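Local coordinates for GDSL-like Lipase (PDB 3P94), which probably acts as a serine hydrolase of the SGNH (GDSL-like lipase) family, possibly with lysophospholipase activity, at residues P22-F27 with N47-R52; M28-T33 with S60-R65; A77-A82 with K116-S121; A88-V93 with P129-M134; L123-F128 with D179-T184. All blocks are in the same frame, centred on the assembly; numbering follows the deposited sequence.

How the interactions relate
Interactions 1, 2 and 3 share one parallel sheet, in which strand 23-29 lies between 49-53 and 75-81. Interactions 1 and 3, centres about 12 Å apart, are joined by the backbone bond V79 N to V26 O of 2.8 Å. Interaction 2 continues strand 23-29, and R65 NH1 reaches R52 O of interaction 1 at 2.8 Å. Interactions 4 and 5 are loop contacts beyond one end of the sheet; they meet where A88 CA lies 3.6 Å from F128 CE2. The probable catalytic triad spans two contacts: in the modelled conformer S31 OG of interaction 2 stands close to H182 NE2 of interaction 5, whose D179 would complete it.

Interaction 1: residues P22-F27 with N47-R52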
# COMPACT_ATOMS: atom_id res chain seq x y z
N PRO A 22 -21.48 -6.15 -1.90
CA PRO A 22 -20.41 -5.32 -1.32
C PRO A 22 -19.48 -6.11 -0.39
O PRO A 22 -19.91 -7.05 0.29
CB PRO A 22 -21.17 -4.23 -0.56
CG PRO A 22 -22.50 -4.83 -0.26
CD PRO A 22 -22.81 -5.71 -1.43
N SER A 23 -18.19 -5.74 -0.41
CA SER A 23 -17.13 -6.38 0.37
C SER A 23 -16.83 -5.57 1.63
O SER A 23 -17.47 -4.54 1.87
CB SER A 23 -15.88 -6.57 -0.48
OG SER A 23 -15.40 -5.34 -1.00
N ASN A 24 -15.87 -6.04 2.44
CA ASN A 24 -15.53 -5.41 3.71
C ASN A 24 -14.38 -4.40 3.54
O ASN A 24 -14.63 -3.20 3.42
CB ASN A 24 -15.21 -6.48 4.75
CG ASN A 24 -14.81 -5.97 6.11
OD1 ASN A 24 -15.31 -4.96 6.60
ND2 ASN A 24 -13.91 -6.66 6.76
N VAL A 25 -13.12 -4.88 3.51
CA VAL A 25 -11.93 -4.04 3.38
C VAL A 25 -11.03 -4.63 2.31
O VAL A 25 -10.72 -5.82 2.35
CB VAL A 25 -11.15 -3.87 4.72
CG1 VAL A 25 -9.91 -3.00 4.53
CG2 VAL A 25 -12.02 -3.31 5.84
N VAL A 26 -10.58 -3.79 1.39
CA VAL A 26 -9.67 -4.17 0.33
C VAL A 26 -8.29 -3.60 0.68
O VAL A 26 -8.19 -2.44 1.06
CB VAL A 26 -10.19 -3.69 -1.05
CG1 VAL A 26 -9.10 -3.76 -2.13
CG2 VAL A 26 -11.43 -4.48 -1.46
N PHE A 27 -7.24 -4.42 0.58
CA PHE A 27 -5.86 -3.99 0.79
C PHE A 27 -5.24 -3.76 -0.59
O PHE A 27 -5.03 -4.72 -1.34
CB PHE A 27 -5.05 -5.02 1.61
CG PHE A 27 -5.20 -4.92 3.12
CD1 PHE A 27 -6.44 -5.09 3.71
CD2 PHE A 27 -4.10 -4.70 3.93
CE1 PHE A 27 -6.59 -4.98 5.10
CE2 PHE A 27 -4.24 -4.63 5.32
CZ PHE A 27 -5.48 -4.78 5.89
N ASN A 47 -9.94 -12.20 8.73
CA ASN A 47 -10.48 -10.88 9.00
C ASN A 47 -11.49 -10.42 7.94
O ASN A 47 -12.03 -9.31 8.05
CB ASN A 47 -9.33 -9.90 9.07
CG ASN A 47 -8.49 -10.03 10.30
OD1 ASN A 47 -8.95 -9.77 11.41
ND2 ASN A 47 -7.23 -10.42 10.12
N ASN A 48 -11.74 -11.26 6.92
CA ASN A 48 -12.61 -10.96 5.78
C ASN A 48 -12.07 -9.73 5.03
O ASN A 48 -12.79 -8.78 4.75
CB ASN A 48 -14.10 -10.81 6.19
CG ASN A 48 -15.07 -10.70 5.04
OD1 ASN A 48 -14.84 -11.22 3.93
ND2 ASN A 48 -16.19 -10.01 5.27
N PHE A 49 -10.76 -9.74 4.74
CA PHE A 49 -10.09 -8.70 3.97
C PHE A 49 -9.82 -9.24 2.57
O PHE A 49 -9.61 -10.44 2.40
CB PHE A 49 -8.77 -8.25 4.63
CG PHE A 49 -8.85 -7.63 6.02
CD1 PHE A 49 -10.01 -7.01 6.46
CD2 PHE A 49 -7.74 -7.61 6.85
CE1 PHE A 49 -10.07 -6.42 7.72
CE2 PHE A 49 -7.79 -7.01 8.11
CZ PHE A 49 -8.96 -6.42 8.54
N VAL A 50 -9.82 -8.35 1.57
CA VAL A 50 -9.55 -8.72 0.18
C VAL A 50 -8.14 -8.24 -0.15
O VAL A 50 -7.87 -7.04 -0.07
CB VAL A 50 -10.62 -8.15 -0.80
CG1 VAL A 50 -10.26 -8.47 -2.25
CG2 VAL A 50 -12.00 -8.69 -0.47
N ASP A 51 -7.24 -9.17 -0.50
CA ASP A 51 -5.85 -8.87 -0.81
C ASP A 51 -5.71 -8.53 -2.30
O ASP A 51 -5.97 -9.37 -3.16
CB ASP A 51 -4.96 -10.07 -0.40
CG ASP A 51 -3.52 -10.08 -0.88
OD1 ASP A 51 -3.00 -8.98 -1.26
OD2 ASP A 51 -2.89 -11.17 -0.85
N ARG A 52 -5.32 -7.29 -2.60
CA ARG A 52 -5.15 -6.85 -3.98
C ARG A 52 -3.76 -6.22 -4.19
O ARG A 52 -3.60 -5.32 -5.02
CB ARG A 52 -6.30 -5.90 -4.40
CG ARG A 52 -7.67 -6.60 -4.59
CD ARG A 52 -7.63 -7.61 -5.75
NE ARG A 52 -8.86 -8.36 -5.96
CZ ARG A 52 -9.10 -9.57 -5.44
NH1 ARG A 52 -8.21 -10.15 -4.66
NH2 ARG A 52 -10.24 -10.19 -5.70
O HOH W 1 -14.51 -8.51 1.87
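The carbonyl oxygen of V50 is gripped twice from strand 23-29. F27 N donates to V50 O over 2.8 Å with a nearly straight N-H...O angle of 175°, and the CA-H of V26 points at the same oxygen, with V26 CA 3.4 Å from V50 O. V50 N in turn donates to V25 O at 2.8 Å, and R52 N to F27 O at 2.9 Å, so donors and acceptors alternate as the two chains run side by side. At the start of the pair N24 ND2 takes over, bonding N48 O at 3.1 Å from well above the carbonyl plane (50° out of it). The F49 ring is covered on both faces: N47 CB sits over its centre, and F27 CE1 comes down near the rim of the opposite face, 3.4 Å from F49 CD2. The ring planes differ by 33°, an oblique pair. Beyond them F49 also touches L196 and I199 of helix 185-202. On the other side of the sheet V26 CG2 packs on V50 CB at 3.8 Å. Neighbouring parallel strands linked through helical turns in this way form the beta-alpha-beta crossover of a flavodoxin-like sheet, here at its outer strand 49-53.

Interaction 2: residues M28-T33 with S60-R65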
# COMPACT_ATOMS: atom_id res chain seq x y z
N MSE A 28 -5.01 -2.49 -0.92
CA MSE A 28 -4.41 -2.06 -2.19
C MSE A 28 -2.92 -1.81 -1.93
O MSE A 28 -2.56 -1.12 -0.96
CB MSE A 28 -5.17 -0.79 -2.69
CG MSE A 28 -4.59 -0.12 -3.92
SE MSE A 28 -4.26 -1.35 -5.43
CE MSE A 28 -5.89 -2.19 -5.56
N GLY A 29 -2.07 -2.42 -2.75
CA GLY A 29 -0.65 -2.25 -2.57
C GLY A 29 0.27 -2.88 -3.59
O GLY A 29 -0.14 -3.35 -4.65
N ASN A 30 1.54 -2.86 -3.23
CA ASN A 30 2.67 -3.34 -4.02
C ASN A 30 3.19 -4.69 -3.48
O ASN A 30 2.39 -5.50 -3.01
CB ASN A 30 3.76 -2.27 -4.01
CG ASN A 30 4.15 -1.75 -2.64
OD1 ASN A 30 4.27 -2.49 -1.64
ND2 ASN A 30 4.38 -0.45 -2.56
N SER A 31 4.52 -4.91 -3.56
CA SER A 31 5.19 -6.14 -3.11
C SER A 31 5.05 -6.37 -1.59
O SER A 31 5.05 -7.52 -1.15
CB SER A 31 6.67 -6.12 -3.51
OG SER A 31 7.26 -4.85 -3.28
N ILE A 32 4.92 -5.30 -0.81
CA ILE A 32 4.74 -5.44 0.65
C ILE A 32 3.36 -6.07 0.94
O ILE A 32 3.27 -6.98 1.75
CB ILE A 32 4.98 -4.10 1.40
CG1 ILE A 32 6.46 -3.68 1.22
CG2 ILE A 32 4.63 -4.25 2.89
CD1 ILE A 32 6.79 -2.26 1.61
N THR A 33 2.32 -5.62 0.23
CA THR A 33 0.98 -6.21 0.38
C THR A 33 0.99 -7.61 -0.26
O THR A 33 0.46 -8.55 0.32
CB THR A 33 -0.10 -5.27 -0.22
OG1 THR A 33 -0.02 -3.99 0.42
CG2 THR A 33 -1.51 -5.82 -0.04
N SER A 60 1.05 4.74 -10.10
CA SER A 60 0.47 4.92 -11.43
C SER A 60 -0.37 3.70 -11.86
O SER A 60 -1.53 3.88 -12.23
CB SER A 60 1.55 5.23 -12.46
OG SER A 60 2.05 6.54 -12.27
N GLU A 61 0.18 2.46 -11.76
CA GLU A 61 -0.57 1.25 -12.11
C GLU A 61 -1.75 1.08 -11.18
O GLU A 61 -2.84 0.69 -11.60
CB GLU A 61 0.29 -0.02 -12.06
CG GLU A 61 1.40 -0.05 -13.11
CD GLU A 61 2.77 0.36 -12.59
OE1 GLU A 61 2.84 1.08 -11.56
OE2 GLU A 61 3.77 -0.08 -13.19
N MSE A 62 -1.54 1.42 -9.91
CA MSE A 62 -2.56 1.31 -8.90
C MSE A 62 -3.74 2.23 -9.16
O MSE A 62 -4.89 1.78 -9.04
CB MSE A 62 -1.94 1.57 -7.53
CG MSE A 62 -1.15 0.41 -7.03
SE MSE A 62 -0.60 0.81 -5.23
CE MSE A 62 1.29 0.25 -5.46
N LEU A 63 -3.49 3.49 -9.57
CA LEU A 63 -4.56 4.43 -9.90
C LEU A 63 -5.40 3.90 -11.08
O LEU A 63 -6.63 4.00 -11.06
CB LEU A 63 -3.99 5.84 -10.22
CG LEU A 63 -4.99 6.91 -10.70
CD1 LEU A 63 -6.11 7.15 -9.67
CD2 LEU A 63 -4.28 8.22 -11.00
N VAL A 64 -4.74 3.28 -12.08
CA VAL A 64 -5.42 2.72 -13.25
C VAL A 64 -6.18 1.40 -12.87
O VAL A 64 -7.31 1.21 -13.29
CB VAL A 64 -4.42 2.51 -14.42
CG1 VAL A 64 -5.01 1.65 -15.54
CG2 VAL A 64 -3.97 3.86 -14.97
N ARG A 65 -5.57 0.55 -12.04
CA ARG A 65 -6.14 -0.72 -11.56
C ARG A 65 -7.26 -0.52 -10.50
O ARG A 65 -8.05 -1.43 -10.26
CB ARG A 65 -4.99 -1.54 -10.95
CG ARG A 65 -5.35 -2.96 -10.59
CD ARG A 65 -4.13 -3.81 -10.39
NE ARG A 65 -3.23 -3.37 -9.31
CZ ARG A 65 -3.32 -3.73 -8.04
NH1 ARG A 65 -4.36 -4.43 -7.61
NH2 ARG A 65 -2.38 -3.38 -7.17
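With CG opposite its backbone N (chi1 174°) and two further bends, the selenomethionine M28 curls its selenium over the guanidinium of R65, whose own chain bends at chi3 (60°) to present a flat face. The contact joins strand 23-29 to helix 59-71 in the flavodoxin-like alpha/beta fold, reaching into the GNSI sequence G29-I32, which probably corresponds to the GDSL block of the family. M28 SE lies over that face, 3.3 Å from R65 NH2, while M28 CE reaches to 3.4 Å from R65 NH1; the two side chains run antiparallel alongside each other. G29 O stands at the guanidinium edge, close to its plane. The charge is matched by a salt bridge to D69, and NE donates to Q57 and NH1 to R52 O, so bonds at NE and NH1 fix the rotation of the guanidinium. A leucine in place of R65 would probably leave D69 without its salt-bridge partner and M28 SE without the flat surface beneath it. Next to the probable nucleophile S31, N30 caps the following helix, its OD1 accepting from I32 N at 3.0 Å. One turn before R65, M62 CG lies 3.9 Å from M28 SE, and its methyl CE ends 3.8 Å from N30 CB.

Interaction 3: residues A77-A82 with K116-S121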
# COMPACT_ATOMS: atom_id res chain seq x y z
N ALA A 77 -14.16 0.04 3.14
CA ALA A 77 -12.90 0.79 3.19
C ALA A 77 -11.82 0.18 2.30
O ALA A 77 -11.91 -0.98 1.92
CB ALA A 77 -12.39 0.86 4.62
N VAL A 78 -10.81 0.98 1.98
CA VAL A 78 -9.63 0.54 1.23
C VAL A 78 -8.39 0.96 2.06
O VAL A 78 -8.31 2.09 2.55
CB VAL A 78 -9.57 1.04 -0.25
CG1 VAL A 78 -9.60 2.58 -0.35
CG2 VAL A 78 -8.36 0.44 -1.00
N VAL A 79 -7.46 0.01 2.24
CA VAL A 79 -6.21 0.23 2.95
C VAL A 79 -5.17 0.40 1.87
O VAL A 79 -4.96 -0.52 1.08
CB VAL A 79 -5.91 -0.93 3.95
CG1 VAL A 79 -4.50 -0.80 4.53
CG2 VAL A 79 -6.93 -0.95 5.07
N ILE A 80 -4.56 1.61 1.78
CA ILE A 80 -3.58 1.86 0.73
C ILE A 80 -2.17 1.97 1.31
O ILE A 80 -1.91 2.83 2.15
CB ILE A 80 -3.95 3.14 -0.11
CG1 ILE A 80 -5.36 3.03 -0.74
CG2 ILE A 80 -2.87 3.42 -1.19
CD1 ILE A 80 -5.95 4.37 -1.29
N LEU A 81 -1.26 1.13 0.81
CA LEU A 81 0.15 1.16 1.14
C LEU A 81 0.89 1.17 -0.20
O LEU A 81 0.98 0.14 -0.86
CB LEU A 81 0.58 0.00 2.06
CG LEU A 81 2.11 -0.11 2.34
CD1 LEU A 81 2.65 1.14 3.03
CD2 LEU A 81 2.39 -1.33 3.19
N ALA A 82 1.34 2.36 -0.62
CA ALA A 82 1.94 2.54 -1.93
C ALA A 82 2.90 3.73 -1.98
O ALA A 82 2.78 4.65 -1.18
CB ALA A 82 0.83 2.77 -2.96
N LYS A 116 -14.32 4.43 2.38
CA LYS A 116 -13.46 5.09 3.37
C LYS A 116 -12.00 4.78 3.05
O LYS A 116 -11.66 3.62 2.82
CB LYS A 116 -13.80 4.64 4.80
CG LYS A 116 -15.14 5.14 5.30
CD LYS A 116 -15.34 4.79 6.76
CE LYS A 116 -16.70 5.24 7.25
NZ LYS A 116 -17.30 4.23 8.15
N VAL A 117 -11.13 5.80 3.03
CA VAL A 117 -9.71 5.58 2.74
C VAL A 117 -8.90 5.51 4.03
O VAL A 117 -8.94 6.44 4.85
CB VAL A 117 -9.11 6.63 1.78
CG1 VAL A 117 -7.61 6.42 1.58
CG2 VAL A 117 -9.83 6.61 0.43
N ILE A 118 -8.11 4.44 4.15
CA ILE A 118 -7.17 4.26 5.24
C ILE A 118 -5.78 4.31 4.59
O ILE A 118 -5.41 3.40 3.85
CB ILE A 118 -7.43 2.95 6.04
CG1 ILE A 118 -8.78 3.04 6.79
CG2 ILE A 118 -6.27 2.68 7.00
CD1 ILE A 118 -9.36 1.69 7.23
N PHE A 119 -5.05 5.41 4.81
CA PHE A 119 -3.72 5.58 4.25
C PHE A 119 -2.67 5.02 5.20
O PHE A 119 -2.75 5.23 6.41
CB PHE A 119 -3.41 7.06 3.98
CG PHE A 119 -3.80 7.55 2.60
CD1 PHE A 119 -3.24 6.98 1.46
CD2 PHE A 119 -4.67 8.63 2.44
CE1 PHE A 119 -3.60 7.44 0.18
CE2 PHE A 119 -5.01 9.09 1.17
CZ PHE A 119 -4.48 8.49 0.05
N CYS A 120 -1.67 4.31 4.63
CA CYS A 120 -0.55 3.76 5.39
C CYS A 120 0.72 4.50 5.08
O CYS A 120 1.00 4.79 3.92
CB CYS A 120 -0.37 2.27 5.10
SG CYS A 120 -1.82 1.25 5.48
N SER A 121 1.54 4.72 6.12
CA SER A 121 2.87 5.29 5.98
C SER A 121 3.69 4.37 5.12
O SER A 121 3.66 3.15 5.36
CB SER A 121 3.53 5.41 7.35
OG SER A 121 3.79 4.11 7.88
O HOH W 2 0.94 4.70 1.12
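The methyl I80 CD1 fits between V117 and F119 on the neighbouring strand, 3.9 Å from V117 CG1 and 4.1 Å from F119 CE1. Strands 75-81 and 116-120 are parallel neighbours in the flavodoxin-like sheet, joined through helices 84-87 and 96-112 in a beta-alpha-beta crossover; their segment axes run 19° apart. I80 reaches the hollow because CG1 leaves beside the backbone N (chi1 -57°) and the chain then extends. V117 CG1 also rests over one face of the F119 ring, toward its rim, forming one patch with I80. This surface meets helix 96-112, where L103 touches both I80 and F119.

On the other side of the sheet I118 CD1 settles between the bumps of A77 and V79, 4.1 Å from A77 CB, and the sulfur C120 SG fills the next step, 3.5 Å from V79 CG1. The chains come closest at A77 and K116, CA atoms 4.3 Å apart, probably aided by the small alanine. T157 and V159 of strand 157-159 flank I118.

Four backbone bonds hold these steps in line: V78 N to K116 O, I118 N to V78 O, I80 N to I118 O and C120 N to I80 O. L81 CD1 leans on C120 CB, and a water carries the ladder one rung on, accepting from A82 N at 2.9 Å and donating to C120 O at 2.8 Å.

Interaction 4: residues A88-V93 with P129-M134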
# COMPACT_ATOMS: atom_id res chain seq x y z
N ALA A 88 11.65 4.05 -6.09
CA ALA A 88 12.64 3.19 -6.76
C ALA A 88 12.63 3.37 -8.30
O ALA A 88 13.46 2.77 -8.99
CB ALA A 88 12.39 1.74 -6.40
N HIS A 89 11.68 4.18 -8.83
CA HIS A 89 11.48 4.47 -10.26
C HIS A 89 11.16 3.19 -11.07
O HIS A 89 11.64 3.04 -12.19
CB HIS A 89 12.68 5.19 -10.90
CG HIS A 89 12.98 6.56 -10.38
ND1 HIS A 89 12.12 7.26 -9.54
CD2 HIS A 89 14.07 7.31 -10.61
CE1 HIS A 89 12.73 8.40 -9.29
NE2 HIS A 89 13.91 8.46 -9.89
N ASN A 90 10.33 2.29 -10.50
CA ASN A 90 9.95 1.04 -11.20
C ASN A 90 9.22 1.32 -12.52
O ASN A 90 9.37 0.54 -13.46
CB ASN A 90 9.08 0.15 -10.31
CG ASN A 90 9.86 -0.67 -9.32
OD1 ASN A 90 11.01 -0.39 -9.00
ND2 ASN A 90 9.23 -1.71 -8.80
N ASN A 91 8.43 2.40 -12.58
CA ASN A 91 7.71 2.78 -13.79
C ASN A 91 8.36 4.03 -14.41
O ASN A 91 7.70 4.83 -15.09
CB ASN A 91 6.20 3.00 -13.50
CG ASN A 91 5.38 3.11 -14.77
OD1 ASN A 91 5.48 2.28 -15.67
ND2 ASN A 91 4.64 4.19 -14.92
N GLY A 92 9.67 4.16 -14.20
CA GLY A 92 10.45 5.28 -14.71
C GLY A 92 10.51 6.42 -13.71
O GLY A 92 9.94 6.32 -12.62
N VAL A 93 11.20 7.51 -14.09
CA VAL A 93 11.37 8.70 -13.26
C VAL A 93 10.00 9.35 -12.99
O VAL A 93 9.17 9.48 -13.91
CB VAL A 93 12.39 9.69 -13.88
CG1 VAL A 93 11.93 10.24 -15.24
CG2 VAL A 93 12.75 10.82 -12.91
N PRO A 129 18.23 -2.97 -2.79
CA PRO A 129 19.30 -3.83 -3.34
C PRO A 129 19.21 -4.01 -4.86
O PRO A 129 20.24 -4.10 -5.53
CB PRO A 129 19.08 -5.16 -2.60
CG PRO A 129 18.36 -4.78 -1.34
CD PRO A 129 17.44 -3.67 -1.75
N TRP A 130 17.96 -4.01 -5.39
CA TRP A 130 17.61 -4.16 -6.81
C TRP A 130 17.81 -2.85 -7.61
O TRP A 130 17.89 -2.89 -8.84
CB TRP A 130 16.16 -4.69 -6.98
CG TRP A 130 15.05 -3.69 -6.77
CD1 TRP A 130 14.46 -2.92 -7.72
CD2 TRP A 130 14.36 -3.43 -5.54
NE1 TRP A 130 13.47 -2.15 -7.15
CE2 TRP A 130 13.38 -2.45 -5.82
CE3 TRP A 130 14.48 -3.91 -4.23
CZ2 TRP A 130 12.53 -1.94 -4.83
CZ3 TRP A 130 13.63 -3.41 -3.25
CH2 TRP A 130 12.67 -2.44 -3.55
N ARG A 131 17.89 -1.68 -6.91
CA ARG A 131 18.10 -0.36 -7.53
C ARG A 131 19.06 0.45 -6.62
O ARG A 131 18.62 1.35 -5.90
CB ARG A 131 16.76 0.35 -7.78
CG ARG A 131 16.84 1.51 -8.79
CD ARG A 131 16.36 1.12 -10.18
NE ARG A 131 14.95 0.74 -10.17
CZ ARG A 131 14.40 -0.15 -11.00
NH1 ARG A 131 15.14 -0.75 -11.92
NH2 ARG A 131 13.11 -0.44 -10.90
N PRO A 132 20.37 0.10 -6.57
CA PRO A 132 21.29 0.78 -5.64
C PRO A 132 21.50 2.28 -5.87
O PRO A 132 21.31 2.79 -6.97
CB PRO A 132 22.61 0.02 -5.85
CG PRO A 132 22.50 -0.58 -7.20
CD PRO A 132 21.06 -0.97 -7.32
N GLY A 133 21.93 2.96 -4.80
CA GLY A 133 22.26 4.38 -4.75
C GLY A 133 21.12 5.36 -4.93
O GLY A 133 21.35 6.49 -5.36
N MSE A 134 19.88 4.97 -4.65
CA MSE A 134 18.72 5.88 -4.74
C MSE A 134 18.40 6.69 -3.48
O MSE A 134 17.51 7.49 -3.53
CB MSE A 134 17.43 5.16 -5.15
CG MSE A 134 17.66 4.18 -6.24
SE MSE A 134 16.48 4.43 -7.69
CE MSE A 134 16.77 6.19 -8.03
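R131 serves two acceptors on the 88-93 loop with two of its nitrogens. R131 NE donates to A88 O at 2.8 Å, arriving almost straight down the carbonyl bond, with an N-H...O angle of 146°. R131 NH2 donates to N90 OD1, also at 2.8 Å, but there the donor stands 50° above the amide's carbonyl plane, and the amide and guanidinium planes are nearly perpendicular (89°). Bends at chi2 and chi3 turn the arginine back toward the loop, which lets one guanidinium edge face both oxygens. A lysine in place of R131 would be unlikely to satisfy A88 O and N90 OD1 together, leaving one of them without its donor.

Several other polar groups of the loop have partners. N90 ND2 donates to G56 O, so the amide is held at both ends. H89 ND1 is bonded to D86 O in the helix just before, and G92 N closes a type I turn on H89 O at 3.0 Å. H89, with positive phi, ends helix 84-87 in a Schellman motif.

A88 CB packs on W130 CZ2 at 4.0 Å in the modelled tryptophan conformer. The selenium of selenomethionine M134 lies 3.7 Å from A88 O and 5.1 Å from the H89 ring centroid, the oblique selenium counterpart of a Met-aromatic contact. A loop after helix 84-87 and one after strand 116-120 are thus tied together chiefly by R131; as modelled, W130 CZ3 packs on H182 CE1, which places the contact beside the probable active site of this SGNH hydrolase.

Interaction 5: residues L123-F128 with D179-T184; sequences LPAYDF and DGVHPT
Three waters bridge P124 O, Y126 N and D127 O to V181 O, G180 O and D179 O in turn, joining two loops whose backbones make no direct bond to each other. The first donates to both its oxygens, at 2.7 Å from P124 O; the second accepts from Y126 N and donates to G180 O; the third donates to D127 O at 2.7 Å and also to D179 O. The DGVH sequence D179-H182 fits the Asp-X-X-His block of SGNH hydrolases, and with S31 it probably forms the catalytic triad.

Within that block both oxygens of D179 are used. OD2 accepts from H182 ND1 at 2.7 Å through its syn lone pair, and the carboxylate lies near the ring plane at the edge of the imidazole. OD1 takes H182 N at 2.7 Å, also on the syn side, and V181 N from above the carboxylate plane, which makes an Asx turn. These bonds hold the aspartate and histidine in fixed relation, and H182 NE2 probably bonds S31 OG in the modelled serine conformer. G180 turns the chain here with positive phi (78°).

V181 carries most of the apolar contact. A chi1 of -177° swings CG1 over one face of the H182 ring, toward its rim, and leaves CG2 facing the other loop, 3.4 Å from D127 O and 3.9 Å from F128 CD1. A125 CB adds a looser contact with the same methyl. F128 packs on I84 and I87 of helix 84-87. The leucine and proline side chains cross at about a right angle, L123 CD2 meeting P183 CG at 3.7 Å.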
# COMPACT_ATOMS: atom_id res chain seq x y z
N LEU A 123 6.73 2.27 4.27
CA LEU A 123 7.66 1.64 5.21
C LEU A 123 9.07 2.26 5.11
O LEU A 123 9.46 2.75 4.04
CB LEU A 123 7.72 0.13 4.98
CG LEU A 123 6.86 -0.76 5.88
CD1 LEU A 123 5.39 -0.39 5.83
CD2 LEU A 123 7.02 -2.23 5.52
N PRO A 124 9.85 2.23 6.22
CA PRO A 124 11.24 2.71 6.14
C PRO A 124 12.04 1.88 5.14
O PRO A 124 11.77 0.69 4.96
CB PRO A 124 11.77 2.50 7.57
CG PRO A 124 10.59 2.28 8.42
CD PRO A 124 9.54 1.68 7.56
N ALA A 125 12.96 2.53 4.42
CA ALA A 125 13.86 1.89 3.47
C ALA A 125 15.11 2.73 3.37
O ALA A 125 15.03 3.92 3.07
CB ALA A 125 13.21 1.73 2.10
N TYR A 126 16.26 2.11 3.65
CA TYR A 126 17.55 2.80 3.59
C TYR A 126 18.18 2.66 2.20
O TYR A 126 18.92 3.55 1.77
CB TYR A 126 18.49 2.25 4.67
CG TYR A 126 19.84 2.94 4.71
CD1 TYR A 126 19.97 4.23 5.21
CD2 TYR A 126 20.99 2.27 4.29
CE1 TYR A 126 21.21 4.85 5.27
CE2 TYR A 126 22.23 2.89 4.34
CZ TYR A 126 22.34 4.18 4.84
OH TYR A 126 23.57 4.79 4.89
N ASP A 127 17.92 1.53 1.52
CA ASP A 127 18.48 1.24 0.19
C ASP A 127 17.68 0.15 -0.52
O ASP A 127 17.07 -0.70 0.13
CB ASP A 127 19.95 0.80 0.33
CG ASP A 127 20.72 0.71 -0.97
OD1 ASP A 127 20.75 1.71 -1.71
OD2 ASP A 127 21.29 -0.38 -1.26
N PHE A 128 17.67 0.20 -1.86
CA PHE A 128 17.02 -0.80 -2.69
C PHE A 128 18.09 -1.72 -3.26
O PHE A 128 18.86 -1.27 -4.11
CB PHE A 128 16.21 -0.15 -3.83
CG PHE A 128 15.19 0.86 -3.41
CD1 PHE A 128 14.16 0.51 -2.56
CD2 PHE A 128 15.21 2.15 -3.93
CE1 PHE A 128 13.20 1.44 -2.19
CE2 PHE A 128 14.25 3.08 -3.57
CZ PHE A 128 13.24 2.71 -2.72
N ASP A 179 15.69 -7.79 3.00
CA ASP A 179 16.33 -6.89 2.03
C ASP A 179 16.33 -5.42 2.51
O ASP A 179 16.78 -4.54 1.76
CB ASP A 179 15.64 -7.01 0.64
CG ASP A 179 14.18 -6.58 0.60
OD1 ASP A 179 13.56 -6.42 1.68
OD2 ASP A 179 13.64 -6.44 -0.52
N GLY A 180 15.81 -5.17 3.71
CA GLY A 180 15.69 -3.83 4.28
C GLY A 180 14.54 -3.01 3.71
O GLY A 180 14.46 -1.81 3.97
N VAL A 181 13.62 -3.64 2.93
CA VAL A 181 12.46 -2.98 2.30
C VAL A 181 11.17 -3.81 2.55
O VAL A 181 10.14 -3.25 2.94
CB VAL A 181 12.66 -2.74 0.76
CG1 VAL A 181 11.48 -1.98 0.16
CG2 VAL A 181 13.96 -1.99 0.47
N HIS A 182 11.24 -5.13 2.29
CA HIS A 182 10.10 -6.04 2.42
C HIS A 182 10.17 -6.79 3.73
O HIS A 182 11.21 -7.35 4.11
CB HIS A 182 10.03 -6.97 1.22
CG HIS A 182 9.93 -6.18 -0.04
ND1 HIS A 182 11.07 -5.75 -0.70
CD2 HIS A 182 8.85 -5.61 -0.61
CE1 HIS A 182 10.64 -4.97 -1.67
NE2 HIS A 182 9.31 -4.87 -1.67
N PRO A 183 9.07 -6.73 4.49
CA PRO A 183 9.09 -7.32 5.83
C PRO A 183 9.14 -8.84 5.87
O PRO A 183 8.72 -9.53 4.94
CB PRO A 183 7.77 -6.83 6.47
CG PRO A 183 7.13 -5.94 5.49
CD PRO A 183 7.78 -6.09 4.17
N THR A 184 9.64 -9.34 6.98
CA THR A 184 9.62 -10.75 7.36
C THR A 184 8.29 -10.94 8.08
O THR A 184 7.54 -9.97 8.22
CB THR A 184 10.83 -11.03 8.27
OG1 THR A 184 10.77 -10.08 9.34
CG2 THR A 184 12.16 -10.96 7.53
O HOH W 3 10.37 -0.62 3.07
O HOH W 4 16.32 -0.45 4.96
O HOH W 5 18.24 -2.20 2.06